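Local coordinates for intracellular exo-alpha-(1->5)-L-arabinofuranosidase (Bifidobacterium longum, PDB 2Y2W), which hydrolyses terminal non-reducing alpha-(1->5)-linked L-arabinofuranosyl residues of arabinans, and also acts on wheat arabinoxylan, in plant cell-wall degradation, at residues A57-P61 and R62-S66; Q94-L97 and D98-E102. All coordinates share one frame; numbering follows the deposited sequence.

Contact 1: A57-P61 and R62-S66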
loop_
_atom_site.group_PDB
_atom_site.type_symbol
_atom_site.label_atom_id
_atom_site.label_comp_id
_atom_site.label_asym_id
_atom_site.label_seq_id
_atom_site.Cartn_x
_atom_site.Cartn_y
_atom_site.Cartn_z
ATOM N N ALA D 57 -35.474 -21.994 -7.781
ATOM C CA ALA D 57 -35.595 -20.658 -7.194
ATOM C C ALA D 57 -36.440 -19.749 -8.080
ATOM O O ALA D 57 -36.743 -20.091 -9.225
ATOM C CB ALA D 57 -34.220 -20.041 -7.002
ATOM N N ASP D 58 -36.821 -18.593 -7.540
ATOM C CA ASP D 58 -37.372 -17.510 -8.348
ATOM C C ASP D 58 -36.241 -16.931 -9.191
ATOM O O ASP D 58 -35.142 -16.699 -8.682
ATOM C CB ASP D 58 -37.991 -16.423 -7.461
ATOM C CG ASP D 58 -36.969 -15.750 -6.552
ATOM O OD1 ASP D 58 -36.234 -16.466 -5.838
ATOM O OD2 ASP D 58 -36.905 -14.501 -6.552
ATOM N N VAL D 59 -36.500 -16.718 -10.478
ATOM C CA VAL D 59 -35.459 -16.235 -11.384
ATOM C C VAL D 59 -35.087 -14.776 -11.094
ATOM O O VAL D 59 -35.942 -13.887 -11.175
ATOM C CB VAL D 59 -35.825 -16.449 -12.884
ATOM C CG1 VAL D 59 -37.222 -15.925 -13.195
ATOM C CG2 VAL D 59 -34.781 -15.809 -13.800
ATOM N N PRO D 60 -33.809 -14.532 -10.736
ATOM C CA PRO D 60 -33.335 -13.168 -10.508
ATOM C C PRO D 60 -33.208 -12.396 -11.822
ATOM O O PRO D 60 -32.700 -12.939 -12.801
ATOM C CB PRO D 60 -31.959 -13.375 -9.865
ATOM C CG PRO D 60 -31.507 -14.705 -10.348
ATOM C CD PRO D 60 -32.741 -15.533 -10.542
ATOM N N PRO D 61 -33.695 -11.143 -11.855
ATOM C CA PRO D 61 -33.544 -10.295 -13.039
ATOM C C PRO D 61 -32.092 -9.954 -13.390
ATOM O O PRO D 61 -31.809 -9.610 -14.537
ATOM C CB PRO D 61 -34.307 -9.025 -12.656
ATOM C CG PRO D 61 -35.310 -9.482 -11.670
ATOM C CD PRO D 61 -34.626 -10.549 -10.877
ATOM N N ARG D 62 -31.189 -10.055 -12.412
ATOM C CA ARG D 62 -29.772 -9.730 -12.615
ATOM C C ARG D 62 -29.010 -10.807 -13.382
ATOM O O ARG D 62 -27.875 -10.584 -13.816
ATOM C CB ARG D 62 -29.074 -9.460 -11.281
ATOM C CG ARG D 62 -29.360 -8.097 -10.686
ATOM C CD ARG D 62 -28.223 -7.677 -9.779
ATOM N NE ARG D 62 -28.538 -6.468 -9.025
ATOM C CZ ARG D 62 -28.718 -6.427 -7.708
ATOM N NH1 ARG D 62 -28.610 -7.531 -6.974
ATOM N NH2 ARG D 62 -29.001 -5.274 -7.124
ATOM N N LEU D 63 -29.637 -11.969 -13.545
ATOM C CA LEU D 63 -29.060 -13.060 -14.321
ATOM C C LEU D 63 -28.905 -12.685 -15.797
ATOM O O LEU D 63 -28.081 -13.265 -16.510
ATOM C CB LEU D 63 -29.913 -14.325 -14.178
ATOM C CG LEU D 63 -29.204 -15.673 -14.328
ATOM C CD1 LEU D 63 -28.295 -15.937 -13.140
ATOM C CD2 LEU D 63 -30.215 -16.794 -14.473
ATOM N N PHE D 64 -29.695 -11.712 -16.244
ATOM C CA PHE D 64 -29.641 -11.244 -17.625
ATOM C C PHE D 64 -28.900 -9.914 -17.751
ATOM O O PHE D 64 -29.296 -9.032 -18.513
ATOM C CB PHE D 64 -31.050 -11.169 -18.221
ATOM C CG PHE D 64 -31.839 -12.440 -18.059
ATOM C CD1 PHE D 64 -31.482 -13.592 -18.758
ATOM C CD2 PHE D 64 -32.927 -12.490 -17.197
ATOM C CE1 PHE D 64 -32.199 -14.769 -18.603
ATOM C CE2 PHE D 64 -33.653 -13.664 -17.035
ATOM C CZ PHE D 64 -33.288 -14.807 -17.739
ATOM N N GLY D 65 -27.812 -9.786 -16.998
ATOM C CA GLY D 65 -26.969 -8.604 -17.065
ATOM C C GLY D 65 -25.873 -8.727 -18.105
ATOM O O GLY D 65 -25.580 -9.824 -18.586
ATOM N N SER D 66 -25.276 -7.590 -18.458
ATOM C CA SER D 66 -24.133 -7.562 -19.365
ATOM C C SER D 66 -22.987 -6.747 -18.768
ATOM O O SER D 66 -22.966 -6.484 -17.566
ATOM C CB SER D 66 -24.531 -7.027 -20.745
ATOM O OG SER D 66 -23.476 -7.193 -21.680
#

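Contact 2: Q94-L97 and D98-E102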
loop_
_atom_site.group_PDB
_atom_site.type_symbol
_atom_site.label_atom_id
_atom_site.label_comp_id
_atom_site.label_asym_id
_atom_site.label_seq_id
_atom_site.Cartn_x
_atom_site.Cartn_y
_atom_site.Cartn_z
ATOM N N GLN D 94 -28.504 5.356 -30.835
ATOM C CA GLN D 94 -29.856 4.873 -30.550
ATOM C C GLN D 94 -30.090 3.470 -31.093
ATOM O O GLN D 94 -30.795 2.678 -30.469
ATOM C CB GLN D 94 -30.922 5.843 -31.076
ATOM C CG GLN D 94 -32.333 5.613 -30.511
ATOM C CD GLN D 94 -32.395 5.684 -28.987
ATOM O OE1 GLN D 94 -32.068 6.705 -28.381
ATOM N NE2 GLN D 94 -32.826 4.592 -28.366
ATOM N N ASP D 95 -29.496 3.161 -32.243
ATOM C CA ASP D 95 -29.641 1.831 -32.839
ATOM C C ASP D 95 -29.073 0.741 -31.929
ATOM O O ASP D 95 -29.615 -0.365 -31.856
ATOM C CB ASP D 95 -29.034 1.764 -34.252
ATOM C CG ASP D 95 -27.551 2.138 -34.295
ATOM O OD1 ASP D 95 -26.976 2.529 -33.254
ATOM O OD2 ASP D 95 -26.959 2.040 -35.393
ATOM N N VAL D 96 -27.990 1.075 -31.228
ATOM C CA VAL D 96 -27.373 0.178 -30.258
ATOM C C VAL D 96 -28.267 0.053 -29.026
ATOM O O VAL D 96 -28.524 -1.059 -28.553
ATOM C CB VAL D 96 -25.937 0.643 -29.888
ATOM C CG1 VAL D 96 -25.409 -0.095 -28.664
ATOM C CG2 VAL D 96 -25.004 0.442 -31.071
ATOM N N LEU D 97 -28.750 1.192 -28.529
ATOM C CA LEU D 97 -29.701 1.226 -27.412
ATOM C C LEU D 97 -30.967 0.411 -27.686
ATOM O O LEU D 97 -31.451 -0.301 -26.801
ATOM C CB LEU D 97 -30.079 2.667 -27.062
ATOM C CG LEU D 97 -29.217 3.443 -26.065
ATOM C CD1 LEU D 97 -29.525 4.932 -26.146
ATOM C CD2 LEU D 97 -29.421 2.927 -24.646
ATOM N N ASP D 98 -31.494 0.520 -28.908
ATOM C CA ASP D 98 -32.672 -0.240 -29.329
ATOM C C ASP D 98 -32.440 -1.747 -29.232
ATOM O O ASP D 98 -33.323 -2.484 -28.790
ATOM C CB ASP D 98 -33.093 0.141 -30.756
ATOM C CG ASP D 98 -33.726 1.528 -30.841
ATOM O OD1 ASP D 98 -34.191 2.060 -29.804
ATOM O OD2 ASP D 98 -33.761 2.089 -31.958
ATOM N N LEU D 99 -31.252 -2.192 -29.637
ATOM C CA LEU D 99 -30.886 -3.609 -29.558
ATOM C C LEU D 99 -30.580 -4.081 -28.136
ATOM O O LEU D 99 -30.688 -5.273 -27.845
ATOM C CB LEU D 99 -29.713 -3.931 -30.491
ATOM C CG LEU D 99 -29.969 -3.877 -32.004
ATOM C CD1 LEU D 99 -28.700 -4.194 -32.769
ATOM C CD2 LEU D 99 -31.082 -4.827 -32.422
ATOM N N VAL D 100 -30.199 -3.155 -27.258
ATOM C CA VAL D 100 -29.979 -3.478 -25.844
ATOM C C VAL D 100 -31.319 -3.767 -25.175
ATOM O O VAL D 100 -31.445 -4.728 -24.410
ATOM C CB VAL D 100 -29.212 -2.352 -25.092
ATOM C CG1 VAL D 100 -29.206 -2.593 -23.582
ATOM C CG2 VAL D 100 -27.784 -2.239 -25.613
ATOM N N LYS D 101 -32.309 -2.929 -25.480
ATOM C CA LYS D 101 -33.686 -3.130 -25.036
ATOM C C LYS D 101 -34.214 -4.471 -25.545
ATOM O O LYS D 101 -34.758 -5.261 -24.773
ATOM C CB LYS D 101 -34.578 -1.973 -25.520
ATOM C CG LYS D 101 -36.063 -2.079 -25.141
ATOM C CD LYS D 101 -36.317 -1.701 -23.686
ATOM C CE LYS D 101 -37.803 -1.742 -23.346
ATOM N NZ LYS D 101 -38.318 -3.136 -23.158
ATOM N N GLU D 102 -34.030 -4.720 -26.841
ATOM C CA GLU D 102 -34.457 -5.965 -27.477
ATOM C C GLU D 102 -33.748 -7.186 -26.889
ATOM O O GLU D 102 -34.310 -8.282 -26.865
ATOM C CB GLU D 102 -34.223 -5.900 -28.988
ATOM C CG GLU D 102 -34.967 -6.974 -29.781
ATOM C CD GLU D 102 -34.678 -6.923 -31.272
ATOM O OE1 GLU D 102 -34.750 -5.821 -31.867
ATOM O OE2 GLU D 102 -34.385 -7.993 -31.846
#

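Contact 1: A57-P61 and R62-S66
Leu63 N donates to Pro60 O (3.3 Å), and Phe64 N follows with a weak bond to Pro61 O, two successive i to i+3 links that wind the chain from Pro60 to Phe64 into overlapping tight turns. The Leu63 bond is fairly straight at the hydrogen, yet its donor stands well above the carbonyl plane of Pro60, 60° out of it. A third bond of the same spacing, again weak, runs from Gly65 N to Arg62 O (3.3 Å). Beside the first turn, the Pro60 ring meets the base of Leu63, CG to CB 4.2 Å, the two side chains crossing at a slant. Val59 spans the longer interval to Phe64: its CG2, set anti to the backbone N, comes obliquely to the ring at CE2 (4.0 Å), with the side chains roughly perpendicular. In the fold, these turns carry the chain from the short strand 57-58, which belongs to the sheet of the beta-rich domain, into the first strand of the catalytic (beta/alpha)8 barrel of family 51. Leu63 and Phe64 are buried; both lean on helix 382-397, and Phe64 also packs against Phe434, Ala437 and Ala438 of helix 431-440. Arg62 takes another course. With CG anti to the carbonyl carbon (chi1 -77°) and the chain extended as far as NE, its guanidinium leads away from the prolines to salt bridges with Glu162 and Glu249, which lie on the barrel strands 162-167 and 249-252. Pro61 O has a further partner in Thr106 OG1, just ahead of strand 107-110.

Contact 2: Q94-L97 and D98-E102
Gln94 and Asp98, one helical turn apart, are joined through both backbone and side chain. Among the main-chain bonds, Asp98 N reaches Gln94 O at 2.8 Å, and Val100 N to Val96 O and Lys101 N to Leu97 O continue the i to i+4 pattern of an alpha-helix; Leu99 N to Asp95 O is weaker. The polar side-chain link is Gln94 NE2 to Asp98 OD1 (3.2 Å), nearly straight at 164°. Asp98 OD1 lies close to the amide plane of Gln94, but the amide nitrogen stands above the carboxylate plane, and the two groups are turned 45° against each other. CG of Gln94 stands anti to the backbone N, and the bend at chi2 (57°) turns the amide forward along the helix, bringing NE2 to Asp98. Its OE1 accepts a hydrogen bond from Lys158 NZ. An alanine here would remove the amide that joins these partners, which would probably leave the Asp98 carboxylate freer to turn and Lys158 without this acceptor. Asp95 OD2 is salt-bridged to Arg93. Apolar contact between the two halves is slight: Val96 CG1 and Val100 CG2 come to 4.4 Å on the buried side. Helix 94-103 is the first long helix after barrel strand 65-67; Leu97 and Val100 rest on Trp155 of helix 149-159, while Val96, Leu99 and Val100 pack against strand 417-419 and Leu99 also touches strand 425-427.

Overall arrangement
From the N terminus, the chain leaves strand 57-58 of the beta-rich sheet, turns through contact 1 and enters barrel strand 65-67; after helix 75-79 and a loop it reaches contact 2 in helix 94-103, which leads on to strand 107-110. The contacts therefore lie in series, neither enclosing nor crossing the other, and each closes only a short local turn. The centres of contact 1 and contact 2 are about 20 Å apart, their nearest atoms about 7 Å. Contact 1 leads into the first beta-alpha-beta crossover of the barrel, connecting it to the beta-rich sheet and the late helices; contact 2 lies within the crossover and seats its helix against a neighbouring helix and short strands beyond the last barrel strand.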